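Local coordinates for protein peptidoglycan synthase activator LpoP (Pseudomonas aeruginosa, PDB 6W5Q) that probably activates peptidoglycan synthesis at the cell wall as a lipoprotein partner of a synthase, and has a helical C-terminal domain with tetratricopeptide repeats, at residues A[54-59]-A[69-74]; A[63-68]-A[94-99]. All coordinates share one frame; numbering follows the deposited sequence.

Interaction 1: residues A[54-59]-A[69-74]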
# COMPACT_ATOMS: atom_id res chain seq x y z
N ARG A 54 1.37 -0.40 3.08
CA ARG A 54 1.88 -1.76 3.26
C ARG A 54 0.86 -2.79 2.81
O ARG A 54 1.23 -3.85 2.28
CB ARG A 54 2.26 -2.00 4.73
CG ARG A 54 3.06 -0.88 5.32
CD ARG A 54 4.01 -1.35 6.39
NE ARG A 54 4.87 -0.25 6.79
CZ ARG A 54 6.01 -0.37 7.46
NH1 ARG A 54 6.45 -1.58 7.83
NH2 ARG A 54 6.71 0.71 7.75
N LEU A 55 -0.41 -2.53 3.08
CA LEU A 55 -1.46 -3.44 2.65
C LEU A 55 -1.49 -3.56 1.13
O LEU A 55 -1.54 -4.66 0.58
CB LEU A 55 -2.81 -2.97 3.20
CG LEU A 55 -4.00 -3.88 2.91
CD1 LEU A 55 -3.61 -5.33 3.14
CD2 LEU A 55 -5.22 -3.49 3.77
N ALA A 56 -1.40 -2.42 0.43
CA ALA A 56 -1.36 -2.47 -1.03
C ALA A 56 -0.14 -3.23 -1.51
O ALA A 56 -0.20 -3.95 -2.51
CB ALA A 56 -1.37 -1.04 -1.60
N GLN A 57 0.98 -3.10 -0.80
CA GLN A 57 2.18 -3.81 -1.20
C GLN A 57 1.99 -5.32 -1.12
O GLN A 57 2.35 -6.06 -2.05
CB GLN A 57 3.34 -3.37 -0.32
CG GLN A 57 4.09 -2.20 -0.87
CD GLN A 57 5.52 -2.21 -0.40
OE1 GLN A 57 5.91 -1.42 0.46
NE2 GLN A 57 6.32 -3.14 -0.94
N VAL A 58 1.45 -5.80 0.00
CA VAL A 58 1.25 -7.23 0.20
C VAL A 58 0.29 -7.79 -0.85
O VAL A 58 0.54 -8.86 -1.41
CB VAL A 58 0.74 -7.49 1.63
CG1 VAL A 58 0.36 -8.96 1.82
CG2 VAL A 58 1.81 -7.09 2.61
N ARG A 59 -0.81 -7.07 -1.12
CA ARG A 59 -1.74 -7.53 -2.15
C ARG A 59 -1.07 -7.55 -3.51
O ARG A 59 -1.27 -8.47 -4.30
CB ARG A 59 -2.97 -6.64 -2.21
CG ARG A 59 -3.72 -6.49 -0.90
CD ARG A 59 -5.11 -7.07 -1.00
NE ARG A 59 -5.83 -7.07 0.28
CZ ARG A 59 -6.10 -8.16 1.01
NH1 ARG A 59 -5.73 -9.37 0.59
NH2 ARG A 59 -6.78 -8.01 2.15
N GLU A 69 -4.45 -1.71 -6.16
CA GLU A 69 -4.59 -0.37 -6.71
C GLU A 69 -5.60 0.44 -5.90
O GLU A 69 -5.36 1.60 -5.56
CB GLU A 69 -5.00 -0.48 -8.18
CG GLU A 69 -5.00 0.84 -8.93
CD GLU A 69 -5.72 0.73 -10.27
OE1 GLU A 69 -6.00 -0.40 -10.73
OE2 GLU A 69 -6.02 1.79 -10.85
N GLN A 70 -6.73 -0.19 -5.54
CA GLN A 70 -7.78 0.54 -4.83
C GLN A 70 -7.37 0.85 -3.39
O GLN A 70 -7.69 1.92 -2.87
CB GLN A 70 -9.08 -0.26 -4.85
CG GLN A 70 -9.53 -0.56 -6.25
CD GLN A 70 -9.77 0.70 -7.07
OE1 GLN A 70 -9.55 0.68 -8.28
NE2 GLN A 70 -10.28 1.76 -6.45
N VAL A 71 -6.66 -0.07 -2.75
CA VAL A 71 -6.14 0.21 -1.41
C VAL A 71 -5.16 1.37 -1.47
O VAL A 71 -5.23 2.30 -0.66
CB VAL A 71 -5.49 -1.04 -0.81
CG1 VAL A 71 -4.86 -0.71 0.56
CG2 VAL A 71 -6.51 -2.16 -0.72
N ALA A 72 -4.23 1.32 -2.43
CA ALA A 72 -3.25 2.39 -2.56
C ALA A 72 -3.92 3.72 -2.91
O ALA A 72 -3.51 4.79 -2.43
CB ALA A 72 -2.19 2.03 -3.60
N ARG A 73 -4.95 3.66 -3.76
CA ARG A 73 -5.66 4.88 -4.13
C ARG A 73 -6.43 5.43 -2.94
O ARG A 73 -6.60 6.65 -2.81
CB ARG A 73 -6.61 4.62 -5.31
CG ARG A 73 -5.92 4.66 -6.66
CD ARG A 73 -6.83 5.30 -7.72
NE ARG A 73 -6.09 5.91 -8.83
CZ ARG A 73 -5.77 5.25 -9.94
NH1 ARG A 73 -6.12 3.98 -10.06
NH2 ARG A 73 -5.10 5.84 -10.91
N ARG A 74 -6.87 4.55 -2.05
CA ARG A 74 -7.50 5.01 -0.83
C ARG A 74 -6.46 5.62 0.11
O ARG A 74 -6.66 6.71 0.65
CB ARG A 74 -8.27 3.86 -0.16
CG ARG A 74 -9.17 4.33 0.97
CD ARG A 74 -10.32 3.37 1.24
NE ARG A 74 -9.85 2.08 1.74
CZ ARG A 74 -9.63 1.82 3.02
NH1 ARG A 74 -9.80 2.76 3.95
NH2 ARG A 74 -9.21 0.61 3.37

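Interaction 2: residues A[63-68]-A[94-99]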
# COMPACT_ATOMS: atom_id res chain seq x y z
N GLY A 63 -0.02 -10.83 -6.28
CA GLY A 63 -0.57 -10.80 -7.62
C GLY A 63 -1.96 -10.21 -7.73
O GLY A 63 -2.54 -10.24 -8.82
N ASP A 64 -2.51 -9.65 -6.65
CA ASP A 64 -3.87 -9.09 -6.67
C ASP A 64 -3.80 -7.59 -6.98
O ASP A 64 -4.04 -6.72 -6.13
CB ASP A 64 -4.57 -9.37 -5.35
CG ASP A 64 -4.82 -10.84 -5.14
OD1 ASP A 64 -5.16 -11.51 -6.15
OD2 ASP A 64 -4.67 -11.34 -4.00
N ALA A 65 -3.51 -7.32 -8.26
CA ALA A 65 -3.15 -5.97 -8.70
C ALA A 65 -4.32 -5.00 -8.59
O ALA A 65 -4.17 -3.91 -8.04
CB ALA A 65 -2.62 -6.01 -10.13
N ALA A 66 -5.48 -5.36 -9.15
CA ALA A 66 -6.64 -4.48 -9.08
C ALA A 66 -7.00 -4.17 -7.63
O ALA A 66 -7.33 -3.02 -7.30
CB ALA A 66 -7.82 -5.11 -9.82
N GLN A 67 -6.91 -5.17 -6.75
CA GLN A 67 -7.15 -4.94 -5.32
C GLN A 67 -6.16 -3.94 -4.75
O GLN A 67 -6.54 -2.97 -4.08
CB GLN A 67 -7.05 -6.25 -4.55
CG GLN A 67 -8.30 -7.05 -4.58
CD GLN A 67 -8.16 -8.35 -3.83
OE1 GLN A 67 -7.80 -8.37 -2.64
NE2 GLN A 67 -8.37 -9.44 -4.53
N ALA A 68 -4.85 -4.19 -4.97
CA ALA A 68 -3.80 -3.31 -4.47
C ALA A 68 -4.00 -1.88 -4.91
O ALA A 68 -3.73 -0.94 -4.16
CB ALA A 68 -2.43 -3.78 -4.97
N ALA A 94 1.19 2.68 -10.17
CA ALA A 94 1.80 2.41 -11.47
C ALA A 94 2.07 0.93 -11.65
O ALA A 94 1.79 0.35 -12.70
CB ALA A 94 3.11 3.20 -11.60
N GLN A 95 2.62 0.30 -10.61
CA GLN A 95 2.97 -1.12 -10.72
C GLN A 95 1.73 -1.98 -10.81
O GLN A 95 1.73 -2.99 -11.51
CB GLN A 95 3.83 -1.52 -9.53
CG GLN A 95 5.12 -0.77 -9.47
CD GLN A 95 6.02 -1.32 -8.41
OE1 GLN A 95 7.06 -0.73 -8.09
NE2 GLN A 95 5.63 -2.46 -7.85
N ALA A 96 0.66 -1.56 -10.13
CA ALA A 96 -0.61 -2.28 -10.22
C ALA A 96 -1.26 -2.11 -11.59
O ALA A 96 -1.90 -3.05 -12.09
CB ALA A 96 -1.54 -1.81 -9.10
N ARG A 97 -1.16 -0.92 -12.20
CA ARG A 97 -1.69 -0.76 -13.56
C ARG A 97 -0.92 -1.62 -14.54
O ARG A 97 -1.51 -2.29 -15.40
CB ARG A 97 -1.64 0.70 -14.01
CG ARG A 97 -2.39 1.67 -13.12
CD ARG A 97 -3.84 1.30 -13.02
NE ARG A 97 -4.40 0.90 -14.30
CZ ARG A 97 -5.66 0.51 -14.47
NH1 ARG A 97 -6.47 0.46 -13.43
NH2 ARG A 97 -6.09 0.17 -15.68
N GLU A 98 0.42 -1.60 -14.43
CA GLU A 98 1.29 -2.42 -15.28
C GLU A 98 0.88 -3.89 -15.27
O GLU A 98 0.79 -4.53 -16.32
CB GLU A 98 2.74 -2.28 -14.79
CG GLU A 98 3.46 -1.08 -15.32
CD GLU A 98 4.89 -0.94 -14.80
OE1 GLU A 98 5.18 -1.42 -13.67
OE2 GLU A 98 5.71 -0.35 -15.52
N LYS A 99 0.67 -4.44 -14.07
CA LYS A 99 0.38 -5.86 -13.98
C LYS A 99 -1.02 -6.17 -14.49
O LYS A 99 -1.31 -7.34 -14.77
CB LYS A 99 0.55 -6.34 -12.53
CG LYS A 99 1.99 -6.20 -12.04
CD LYS A 99 2.19 -6.83 -10.69
CE LYS A 99 3.65 -6.82 -10.27
NZ LYS A 99 3.84 -7.69 -9.07

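Interaction 1: residues A[54-59]-A[69-74]
Val71 fits against Leu55 and Ala56 where two consecutive helices of the tetratricopeptide-repeat fold run back along each other. The segments are nearly antiparallel, at 167°, and their axes come within 8.2 Å, a spacing made possible by the small residues between them. Val71 buries the most surface here, and its CG1 methyl does most of the touching. With chi1 at 176° that branch lies anti to the backbone N and beside the carbonyl carbon, which turns it to the junction between two successive residues of the other helix: it lies 4.0 Å from Leu55 CB and 3.9 Å from the backbone N of Ala56. The methyl of Ala56 is about as near, with CB 4.1 Å from Val71 CG1, so one valine branch is met by side chain and backbone together. Leu55 is approached across its stem, since its side chain and that of Val71 cross at about a right angle and the contact falls on CB and CG of the leucine. One step along, Ala56 also meets Ala72, CB to CB at 3.8 Å, and this pair has the nearest alpha carbons across the segments, 5.4 Å between Ala56 CA and Ala72 CA. No hydrogen bond spans the two segments; methyl groups pack on one another and on the backbone. Further helices pack around the contact: Leu55 touches Glu39 and Gln42 of helix 31-44, while Ala56 rests on Leu92 and Ala72 on Ile93, both from helix 83-99.

Interaction 2: residues A[63-68]-A[94-99]
The backbones of Ala65 and Ala96 approach to 4.7 Å between their CA atoms, at the place where the first turn of helix 65-78 meets the last part of helix 83-99 in the tetratricopeptide-repeat stack. It is a worked example of how alanine lets two helices meet almost backbone to backbone. The two residues contact each other reciprocally: Ala96 CB sits 3.5 Å from the carbonyl O of Ala65, and Ala65 CB sits 3.6 Å from the carbonyl O of Ala96. Each methyl is thus pressed against the main chain of the other helix, and the two methyls are less close to each other, 4.5 Å from Ala65 CB to Ala96 CB. None of this is a hydrogen bond. The carbonyl O of Ala96 does accept one from Gln100 NE2, and Gln100 also touches the side chain of Ala65. The turn before Ala65 has a defined form. Gly63, with a positive phi of 85°, closes the preceding helix in a Schellman motif; Asp64 follows at the N-cap position and centres an inverse gamma turn. Its side chain makes no capping bond; its carbonyl O accepts the N-H of Ala68 as the new helix begins. Lys99, exposed, adds a further touch to Ala65. Its side chain also touches Leu60 of helix 49-61; across the segments it is CB that meets Ala65, Lys99 CB lying 4.0 Å from Ala65 CB.

Interaction 1 and interaction 2 share helix 65-78, which packs on helix 49-61 through 69-74 and on helix 83-99 through 63-68; their centres are about 9 Å apart. Direct bonds join them as well. A salt bridge of 2.9 Å from Arg97 NH1 to Glu69 OE1 ties the helix of 94-99 to the one carrying Val71. At the turn, Asp64 N probably donates a hydrogen bond to Arg59 O, also at 2.9 Å, linking the end of one helix to the start of the next. Ala68 CB packs 3.3 Å from Ala56 O, continuing the alanine-lined interface between the two sites. Together they join three successive helices, 49-61, 65-78 and 83-99.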